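Local coordinates for putative secreted protein (Pseudomonas aeruginosa, PDB 3NPD) that is of unknown function but, as a putative secreted protein of a Pseudomonas-specific family, may be a quorum-sensing-regulated virulence factor, at residues N29-D34 with A55-S60; G36-G41 with I45-V50; Y91-Y96 with P101-R106. One frame throughout, in Å; residues are numbered along the deposited sequence. Where two conformers were deposited one is given.

Interaction 1: residues N29-D34 with A55-S60; sequences NEDILD and AERMRS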
loop_
_atom_site.group_PDB
_atom_site.type_symbol
_atom_site.label_atom_id
_atom_site.label_comp_id
_atom_site.label_asym_id
_atom_site.label_seq_id
_atom_site.Cartn_x
_atom_site.Cartn_y
_atom_site.Cartn_z
ATOM N N ASN A 29 -0.123 7.072 -13.556
ATOM C CA ASN A 29 0.492 7.962 -14.542
ATOM C C ASN A 29 1.267 7.108 -15.566
ATOM O O ASN A 29 1.153 5.885 -15.558
ATOM C CB ASN A 29 1.321 9.016 -13.801
ATOM C CG ASN A 29 2.442 8.436 -12.967
ATOM O OD1 ASN A 29 3.055 7.449 -13.330
ATOM N ND2 ASN A 29 2.753 9.097 -11.872
ATOM N N GLU A 30 2.058 7.741 -16.425
ATOM C CA GLU A 30 2.860 7.075 -17.431
ATOM C C GLU A 30 3.855 6.034 -16.869
ATOM O O GLU A 30 4.241 5.122 -17.597
ATOM C CB GLU A 30 3.677 8.121 -18.238
ATOM C CG GLU A 30 2.848 9.064 -19.137
ATOM C CD GLU A 30 2.178 8.401 -20.345
ATOM O OE1 GLU A 30 2.476 7.218 -20.644
ATOM O OE2 GLU A 30 1.349 9.089 -21.009
ATOM N N ASP A 31 4.282 6.228 -15.626
ATOM C CA ASP A 31 5.301 5.375 -14.990
ATOM C C ASP A 31 4.776 4.367 -13.983
ATOM O O ASP A 31 5.463 3.381 -13.748
ATOM C CB ASP A 31 6.341 6.220 -14.291
ATOM C CG ASP A 31 7.134 7.090 -15.244
ATOM O OD1 ASP A 31 7.562 6.592 -16.308
ATOM O OD2 ASP A 31 7.357 8.244 -14.846
ATOM N N ILE A 32 3.587 4.587 -13.423
ATOM C CA ILE A 32 3.109 3.773 -12.311
ATOM C C ILE A 32 1.777 3.113 -12.645
ATOM O O ILE A 32 0.817 3.805 -12.987
ATOM C CB ILE A 32 2.981 4.610 -11.028
ATOM C CG1 ILE A 32 4.337 5.163 -10.571
ATOM C CG2 ILE A 32 2.417 3.788 -9.886
ATOM C CD1 ILE A 32 4.210 6.263 -9.574
ATOM N N LEU A 33 1.717 1.785 -12.478
ATOM C CA LEU A 33 0.471 1.005 -12.554
ATOM C C LEU A 33 0.024 0.649 -11.147
ATOM O O LEU A 33 0.795 0.092 -10.357
ATOM C CB LEU A 33 0.588 -0.310 -13.353
ATOM C CG LEU A 33 0.666 -0.408 -14.847
ATOM C CD1 LEU A 33 0.749 -1.883 -15.208
ATOM C CD2 LEU A 33 -0.571 0.256 -15.484
ATOM N N ASP A 34 -1.214 0.991 -10.850
ATOM C CA ASP A 34 -1.878 0.501 -9.649
ATOM C C ASP A 34 -2.333 -0.952 -9.950
ATOM O O ASP A 34 -3.250 -1.185 -10.759
ATOM C CB ASP A 34 -3.051 1.414 -9.302
ATOM C CG ASP A 34 -3.771 1.014 -8.015
ATOM O OD1 ASP A 34 -3.507 -0.060 -7.409
ATOM O OD2 ASP A 34 -4.659 1.801 -7.634
ATOM N N ALA A 55 11.602 4.508 -11.011
ATOM C CA ALA A 55 12.074 3.655 -9.917
ATOM C C ALA A 55 13.398 4.210 -9.340
ATOM O O ALA A 55 13.617 4.186 -8.124
ATOM C CB ALA A 55 12.280 2.195 -10.405
ATOM N N GLU A 56 14.273 4.673 -10.233
ATOM C CA GLU A 56 15.543 5.288 -9.812
ATOM C C GLU A 56 15.333 6.564 -9.028
ATOM O O GLU A 56 16.001 6.785 -8.016
ATOM C CB GLU A 56 16.482 5.501 -10.981
ATOM C CG GLU A 56 17.083 4.195 -11.499
ATOM C CD GLU A 56 18.114 3.577 -10.531
ATOM O OE1 GLU A 56 17.745 2.836 -9.590
ATOM O OE2 GLU A 56 19.325 3.805 -10.751
ATOM N N ARG A 57 14.405 7.412 -9.476
ATOM C CA ARG A 57 14.063 8.630 -8.740
ATOM C C ARG A 57 13.540 8.290 -7.363
ATOM O O ARG A 57 13.907 8.952 -6.374
ATOM C CB ARG A 57 13.018 9.468 -9.485
ATOM C CG ARG A 57 13.493 10.013 -10.815
ATOM C CD ARG A 57 12.686 11.247 -11.279
ATOM N NE ARG A 57 11.235 11.088 -11.530
ATOM C CZ ARG A 57 10.649 10.494 -12.586
ATOM N NH1 ARG A 57 11.336 9.846 -13.517
ATOM N NH2 ARG A 57 9.314 10.502 -12.683
HETATM N N MSE A 58 12.692 7.256 -7.277
HETATM C CA MSE A 58 12.205 6.776 -5.977
HETATM C C MSE A 58 13.309 6.301 -5.048
HETATM O O MSE A 58 13.362 6.706 -3.900
HETATM C CB MSE A 58 11.133 5.704 -6.118
HETATM C CG MSE A 58 9.900 6.273 -6.707
HETATM SE SE MSE A 58 8.502 4.972 -6.972
HETATM C CE MSE A 58 7.986 4.786 -5.109
ATOM N N ARG A 59 14.220 5.522 -5.579
ATOM C CA ARG A 59 15.328 4.990 -4.794
ATOM C C ARG A 59 16.300 6.051 -4.315
ATOM O O ARG A 59 16.983 5.837 -3.318
ATOM C CB ARG A 59 16.098 3.957 -5.604
ATOM C CG ARG A 59 15.322 2.658 -5.810
ATOM C CD ARG A 59 16.199 1.704 -6.589
ATOM N NE ARG A 59 15.529 0.463 -6.926
ATOM C CZ ARG A 59 15.218 0.017 -8.146
ATOM N NH1 ARG A 59 15.512 0.697 -9.243
ATOM N NH2 ARG A 59 14.601 -1.165 -8.263
ATOM N N SER A 60 16.425 7.144 -5.083
ATOM C CA SER A 60 17.322 8.265 -4.736
ATOM C C SER A 60 16.828 9.087 -3.563
ATOM O O SER A 60 17.610 9.837 -2.953
ATOM C CB SER A 60 17.551 9.198 -5.949
ATOM O OG SER A 60 16.428 9.989 -6.215
HETATM O O HOH W 1 9.914 8.595 -15.752
#

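Interaction 2: residues G36-G41 with I45-V50; sequences GYTVEG and INHLSV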
loop_
_atom_site.group_PDB
_atom_site.type_symbol
_atom_site.label_atom_id
_atom_site.label_comp_id
_atom_site.label_asym_id
_atom_site.label_seq_id
_atom_site.Cartn_x
_atom_site.Cartn_y
_atom_site.Cartn_z
ATOM N N GLY A 36 -3.629 -3.063 -7.683
ATOM C CA GLY A 36 -4.678 -3.488 -6.754
ATOM C C GLY A 36 -4.104 -3.871 -5.412
ATOM O O GLY A 36 -2.989 -3.473 -5.058
ATOM N N TYR A 37 -4.900 -4.626 -4.660
ATOM C CA TYR A 37 -4.667 -4.874 -3.254
ATOM C C TYR A 37 -4.777 -6.318 -2.857
ATOM O O TYR A 37 -5.565 -7.070 -3.440
ATOM C CB TYR A 37 -5.722 -4.118 -2.441
ATOM C CG TYR A 37 -5.672 -2.635 -2.656
ATOM C CD1 TYR A 37 -6.234 -2.062 -3.787
ATOM C CD2 TYR A 37 -5.118 -1.772 -1.674
ATOM C CE1 TYR A 37 -6.164 -0.657 -4.005
ATOM C CE2 TYR A 37 -5.111 -0.383 -1.845
ATOM C CZ TYR A 37 -5.615 0.173 -3.011
ATOM O OH TYR A 37 -5.608 1.550 -3.208
ATOM N N THR A 38 -3.954 -6.708 -1.891
ATOM C CA THR A 38 -4.022 -8.004 -1.211
ATOM C C THR A 38 -3.905 -7.756 0.296
ATOM O O THR A 38 -3.637 -6.624 0.732
ATOM C CB THR A 38 -2.952 -9.015 -1.670
ATOM O OG1 THR A 38 -1.656 -8.549 -1.273
ATOM C CG2 THR A 38 -2.993 -9.294 -3.197
ATOM N N VAL A 39 -4.115 -8.802 1.080
ATOM C CA VAL A 39 -4.031 -8.717 2.526
ATOM C C VAL A 39 -3.099 -9.826 3.031
ATOM O O VAL A 39 -3.165 -10.997 2.570
ATOM C CB VAL A 39 -5.436 -8.858 3.166
ATOM C CG1 VAL A 39 -5.318 -8.933 4.700
ATOM C CG2 VAL A 39 -6.333 -7.672 2.754
ATOM N N GLU A 40 -2.201 -9.436 3.915
ATOM C CA GLU A 40 -1.315 -10.393 4.643
ATOM C C GLU A 40 -1.419 -10.010 6.097
ATOM O O GLU A 40 -0.886 -9.003 6.525
ATOM C CB GLU A 40 0.119 -10.335 4.154
ATOM C CG GLU A 40 0.303 -10.761 2.724
ATOM C CD GLU A 40 0.085 -12.242 2.446
ATOM O OE1 GLU A 40 0.208 -13.106 3.376
ATOM O OE2 GLU A 40 -0.191 -12.539 1.263
ATOM N N GLY A 41 -2.142 -10.822 6.866
ATOM C CA GLY A 41 -2.332 -10.535 8.281
ATOM C C GLY A 41 -3.107 -9.239 8.491
ATOM O O GLY A 41 -4.206 -9.068 7.936
ATOM N N ILE A 45 -2.249 -4.267 1.486
ATOM C CA ILE A 45 -1.092 -3.999 0.638
ATOM C C ILE A 45 -1.588 -3.538 -0.715
ATOM O O ILE A 45 -2.338 -4.269 -1.369
ATOM C CB ILE A 45 -0.225 -5.258 0.438
ATOM C CG1 ILE A 45 0.258 -5.860 1.736
ATOM C CG2 ILE A 45 0.997 -4.952 -0.534
ATOM C CD1 ILE A 45 0.682 -7.313 1.654
ATOM N N ASN A 46 -1.153 -2.360 -1.162
ATOM C CA ASN A 46 -1.409 -1.861 -2.489
ATOM C C ASN A 46 -0.127 -2.177 -3.233
ATOM O O ASN A 46 0.974 -1.719 -2.848
ATOM C CB ASN A 46 -1.683 -0.335 -2.419
ATOM C CG ASN A 46 -2.186 0.293 -3.714
ATOM O OD1 ASN A 46 -2.275 1.522 -3.780
ATOM N ND2 ASN A 46 -2.479 -0.508 -4.749
ATOM N N HIS A 47 -0.242 -2.961 -4.291
ATOM C CA HIS A 47 0.878 -3.304 -5.129
ATOM C C HIS A 47 0.874 -2.348 -6.309
ATOM O O HIS A 47 -0.156 -2.180 -6.953
ATOM C CB HIS A 47 0.691 -4.722 -5.666
ATOM C CG HIS A 47 0.548 -5.772 -4.585
ATOM N ND1 HIS A 47 1.605 -6.502 -4.082
ATOM C CD2 HIS A 47 -0.550 -6.215 -3.939
ATOM C CE1 HIS A 47 1.163 -7.336 -3.156
ATOM N NE2 HIS A 47 -0.141 -7.183 -3.048
ATOM N N LEU A 48 2.042 -1.766 -6.617
ATOM C CA LEU A 48 2.202 -0.891 -7.754
ATOM C C LEU A 48 3.495 -1.262 -8.498
ATOM O O LEU A 48 4.487 -1.682 -7.851
ATOM C CB LEU A 48 2.215 0.560 -7.335
ATOM C CG LEU A 48 0.943 1.081 -6.617
ATOM C CD1 LEU A 48 1.201 1.133 -5.091
ATOM C CD2 LEU A 48 0.485 2.428 -7.206
ATOM N N SER A 49 3.473 -1.157 -9.833
ATOM C CA SER A 49 4.697 -1.336 -10.643
ATOM C C SER A 49 5.141 0.052 -11.081
ATOM O O SER A 49 4.305 0.946 -11.294
ATOM C CB SER A 49 4.521 -2.243 -11.864
ATOM O OG SER A 49 3.607 -1.741 -12.781
ATOM N N VAL A 50 6.445 0.198 -11.250
ATOM C CA VAL A 50 7.088 1.487 -11.561
ATOM C C VAL A 50 8.074 1.236 -12.671
ATOM O O VAL A 50 8.907 0.339 -12.563
ATOM C CB VAL A 50 7.876 2.072 -10.368
ATOM C CG1 VAL A 50 8.325 3.515 -10.689
ATOM C CG2 VAL A 50 7.052 2.074 -9.167
HETATM O O HOH W 2 -3.726 3.312 -1.876
#

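Interaction 3: residues Y91-Y96 with P101-R106; sequences YSFTEY and PVATER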
loop_
_atom_site.group_PDB
_atom_site.type_symbol
_atom_site.label_atom_id
_atom_site.label_comp_id
_atom_site.label_asym_id
_atom_site.label_seq_id
_atom_site.Cartn_x
_atom_site.Cartn_y
_atom_site.Cartn_z
ATOM N N TYR A 91 2.520 -0.062 1.043
ATOM C CA TYR A 91 2.726 0.193 -0.385
ATOM C C TYR A 91 3.911 -0.620 -0.808
ATOM O O TYR A 91 5.014 -0.435 -0.286
ATOM C CB TYR A 91 2.998 1.669 -0.685
ATOM C CG TYR A 91 1.753 2.410 -0.530
ATOM C CD1 TYR A 91 0.857 2.496 -1.607
ATOM C CD2 TYR A 91 1.368 2.907 0.699
ATOM C CE1 TYR A 91 -0.371 3.085 -1.476
ATOM C CE2 TYR A 91 0.135 3.529 0.847
ATOM C CZ TYR A 91 -0.729 3.629 -0.256
ATOM O OH TYR A 91 -1.953 4.246 -0.152
ATOM N N SER A 92 3.703 -1.510 -1.778
ATOM C CA SER A 92 4.762 -2.339 -2.346
ATOM C C SER A 92 4.943 -1.970 -3.799
ATOM O O SER A 92 4.110 -2.293 -4.654
ATOM C CB SER A 92 4.450 -3.834 -2.148
ATOM O OG SER A 92 5.382 -4.647 -2.835
ATOM N N PHE A 93 6.042 -1.282 -4.073
ATOM C CA PHE A 93 6.417 -0.891 -5.452
ATOM C C PHE A 93 7.476 -1.828 -5.957
ATOM O O PHE A 93 8.487 -2.091 -5.266
ATOM C CB PHE A 93 6.998 0.512 -5.477
ATOM C CG PHE A 93 6.036 1.602 -5.120
ATOM C CD1 PHE A 93 5.857 1.987 -3.777
ATOM C CD2 PHE A 93 5.334 2.306 -6.117
ATOM C CE1 PHE A 93 4.969 3.022 -3.455
ATOM C CE2 PHE A 93 4.447 3.329 -5.775
ATOM C CZ PHE A 93 4.267 3.673 -4.460
ATOM N N THR A 94 7.277 -2.346 -7.164
ATOM C CA THR A 94 8.246 -3.205 -7.848
ATOM C C THR A 94 8.489 -2.665 -9.264
ATOM O O THR A 94 7.692 -1.900 -9.779
ATOM C CB THR A 94 7.745 -4.659 -7.858
ATOM O OG1 THR A 94 6.528 -4.733 -8.598
ATOM C CG2 THR A 94 7.547 -5.172 -6.393
ATOM N N GLU A 95 9.577 -3.078 -9.885
ATOM C CA GLU A 95 9.909 -2.681 -11.244
ATOM C C GLU A 95 8.927 -3.268 -12.256
ATOM O O GLU A 95 8.573 -4.436 -12.169
ATOM C CB GLU A 95 11.324 -3.166 -11.599
ATOM C CG GLU A 95 12.412 -2.231 -11.134
ATOM C CD GLU A 95 12.721 -1.177 -12.176
ATOM O OE1 GLU A 95 11.760 -0.603 -12.755
ATOM O OE2 GLU A 95 13.926 -0.925 -12.390
ATOM N N TYR A 96 8.520 -2.469 -13.222
ATOM C CA TYR A 96 7.603 -2.936 -14.260
ATOM C C TYR A 96 8.169 -4.127 -15.038
ATOM O O TYR A 96 7.473 -5.090 -15.213
ATOM C CB TYR A 96 7.285 -1.783 -15.186
ATOM C CG TYR A 96 6.395 -2.164 -16.327
ATOM C CD1 TYR A 96 5.093 -2.584 -16.092
ATOM C CD2 TYR A 96 6.841 -2.123 -17.649
ATOM C CE1 TYR A 96 4.239 -2.935 -17.114
ATOM C CE2 TYR A 96 5.972 -2.435 -18.702
ATOM C CZ TYR A 96 4.693 -2.894 -18.434
ATOM O OH TYR A 96 3.893 -3.251 -19.479
ATOM N N PRO A 101 12.098 -5.365 -6.175
ATOM C CA PRO A 101 11.579 -4.308 -5.291
ATOM C C PRO A 101 12.213 -2.963 -5.569
ATOM O O PRO A 101 13.386 -2.906 -5.947
ATOM C CB PRO A 101 11.939 -4.802 -3.873
ATOM C CG PRO A 101 11.916 -6.281 -4.010
ATOM C CD PRO A 101 12.609 -6.496 -5.350
ATOM N N VAL A 102 11.399 -1.924 -5.462
ATOM C CA VAL A 102 11.782 -0.560 -5.586
ATOM C C VAL A 102 11.673 0.072 -4.226
ATOM O O VAL A 102 12.645 0.652 -3.746
ATOM C CB VAL A 102 10.871 0.206 -6.607
ATOM C CG1 VAL A 102 11.195 1.693 -6.634
ATOM C CG2 VAL A 102 11.032 -0.434 -8.028
ATOM N N ALA A 103 10.490 0.001 -3.635
ATOM C CA ALA A 103 10.266 0.548 -2.315
ATOM C C ALA A 103 9.131 -0.174 -1.632
ATOM O O ALA A 103 8.202 -0.595 -2.272
ATOM C CB ALA A 103 9.955 2.045 -2.363
ATOM N N THR A 104 9.200 -0.276 -0.317
ATOM C CA THR A 104 8.127 -0.860 0.478
ATOM C C THR A 104 7.926 0.051 1.692
ATOM O O THR A 104 8.837 0.210 2.509
ATOM C CB THR A 104 8.389 -2.324 0.880
ATOM O OG1 THR A 104 8.832 -3.065 -0.270
ATOM C CG2 THR A 104 7.085 -2.977 1.386
ATOM N N GLU A 105 6.731 0.602 1.819
ATOM C CA GLU A 105 6.484 1.608 2.872
ATOM C C GLU A 105 5.213 1.218 3.638
ATOM O O GLU A 105 4.130 1.077 3.042
ATOM C CB GLU A 105 6.325 3.011 2.254
ATOM C CG GLU A 105 7.626 3.542 1.632
ATOM C CD GLU A 105 8.835 3.611 2.600
ATOM O OE1 GLU A 105 8.636 3.782 3.818
ATOM O OE2 GLU A 105 10.011 3.577 2.133
ATOM N N ARG A 106 5.368 1.009 4.951
ATOM C CA ARG A 106 4.273 0.634 5.831
ATOM C C ARG A 106 3.924 1.763 6.780
ATOM O O ARG A 106 4.814 2.467 7.343
ATOM C CB ARG A 106 4.650 -0.563 6.680
ATOM C CG ARG A 106 4.985 -1.753 5.830
ATOM C CD ARG A 106 5.348 -3.013 6.631
ATOM N NE ARG A 106 5.555 -4.099 5.667
ATOM C CZ ARG A 106 6.656 -4.312 4.941
ATOM N NH1 ARG A 106 7.704 -3.533 5.046
ATOM N NH2 ARG A 106 6.686 -5.289 4.033
HETATM O O HOH W 3 8.091 -3.648 -2.750
#

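Interaction 1: residues N29-D34 with A55-S60
The flat guanidinium of R57 is met along its edge by two partners: the carboxylate oxygen OD2 of D31, near the plane, and a bridging water, in the plane. The carboxylate does not lie coplanar with it, for the two planes are turned 64° apart and the side chains cross at about a right angle. The direct salt bridge is long, 3.7 Å from D31 OD2 to R57 NH2, and it is the only residue pair to touch across the contact. A water bridges the same two groups by shorter bonds, donating to D31 OD2 at 2.7 Å and accepting from R57 NH1 at 2.9 Å. One carboxylate oxygen thus faces the arginine both directly and through solvent, a partly water-mediated ion pair at the protein surface.

R57 reaches across because its chain bends at chi3 (-62°), which swings the guanidinium off the line of the helix. D31 is placed by the turn before it, where N29 OD1 accepts from D31 N at 2.9 Å and, more weakly, from I32 N; the first of these bonds closes an Asx turn that leads into the strand. On the helix, R59 NH1 makes a salt bridge to E56 OE1 at 3.1 Å, about one turn back, while S60 OG donates to R57 O.

Little surface is buried, 73 Å² in all, and the link ties the turn just before strand 32-40 to helix 52-60 at the rim of the fold. Beside the charged pair, I32 packs on L48 and H54, and M58 rests on V50 of strand 43-50 and V102 of strand 101-107, so the helix leans on the sheet beside the D31 turn.

Interaction 2: residues G36-G41 with I45-V50
I45, T38 and N46 have the most surface buried where these two strands pair as the arms of an antiparallel beta hairpin. T38 and I45 form a hydrogen-bonded pair, with I45 N to T38 O at 2.8 Å and T38 N to I45 O at 3.0 Å. Beyond the backbone, CD1 of I45 lies 3.6 Å from CG of E40, and I45 CG2 lies over one face of the H47 ring, toward the rim. T38 turns OG1 between its backbone N and carbonyl carbon (chi1 67°), from where it hydrogen-bonds in the ring plane to H47 NE2, T38 OG1 to NE2 2.7 Å, with either able to donate.

N46 and Y37 form the adjacent non-hydrogen-bonded pair. The N46 amide stacks over one face of the tyrosine ring, the planes 11° apart, with N46 CG 3.5 Å from Y37 CZ. A water joins Y37 OH to N46 OD1, while ND2 donates to D34 OD1 and, from above the carbonyl plane, to G36 O. G36 O also accepts from H47 N at 2.9 Å.

The chemistry implies an amide whose rotation is probably restrained: ND2 gives to two acceptors and OD1 accepts from a water, consistent with the assigned orientation of the amide.

Interaction 3: residues Y91-Y96 with P101-R106
Strands 91-95 and 101-106 run antiparallel, 167° between their directions, and pair regularly from Y91 with E105 to F93 with A103 before the register slips by one residue. In the regular part, Y91 N donates to E105 O at 2.8 Å, and Y91 O accepts from E105 N, while F93 N reaches A103 O at 2.9 Å. Between these pairs, T104 CA lies 3.2 Å from Y91 O in a CA-H...O contact. The F93 side chain stays close to its partner strand: the carbonyl O of A103 meets the ring at its edge and in plane, and F93 CD1 is 4.3 Å from A103 CB.

The slip is a classic beta bulge, in which V102 and A103 both face F93. F93 O accepts from V102 N at 2.9 Å and, weakly, from A103 N at 3.3 Å. The extra residue places V102 CB 4.0 Å from F93 CB. V102 CG2, anti to the V102 carbonyl carbon, reaches on past F93 to the backbone between T94 and E95 and to CG of E95, whose side chain V102 crosses at about a right angle.

The S92 and T104 face is polar: one water bonds to S92 OG and T104 OG1 and donates to F93 O. On the other face, Y91 and F93 pack against L69 of helix 62-74, F93 also touches M58 of helix 52-60, and E105 bends its carboxylate to a salt bridge with R66. Beyond the bulge, T94 OG1 is hydrogen-bonded to N99 OD1 in the turn of the hairpin.

Overall arrangement
Along the chain, interaction 2 is nested within the loop closed by interaction 1, and interaction 3 follows both. All three reach one mixed five-stranded sheet: interaction 2 pairs strands 32-40 and 43-50, interaction 3 pairs 88-95 with 101-107, and the parallel join of 43-50 to 88-95 unites the two hairpins, for instance through L48 N and S92 O. Interaction 1 shares strand 32-40 with interaction 2 and brings helix 52-60 to the sheet, where M58 meets F93 and R59 bonds to P101 O. The centre of interaction 3 lies about 9 Å from the centres of both others, which are about 15 Å apart, so helix 52-60 and both hairpins are joined through a single sheet.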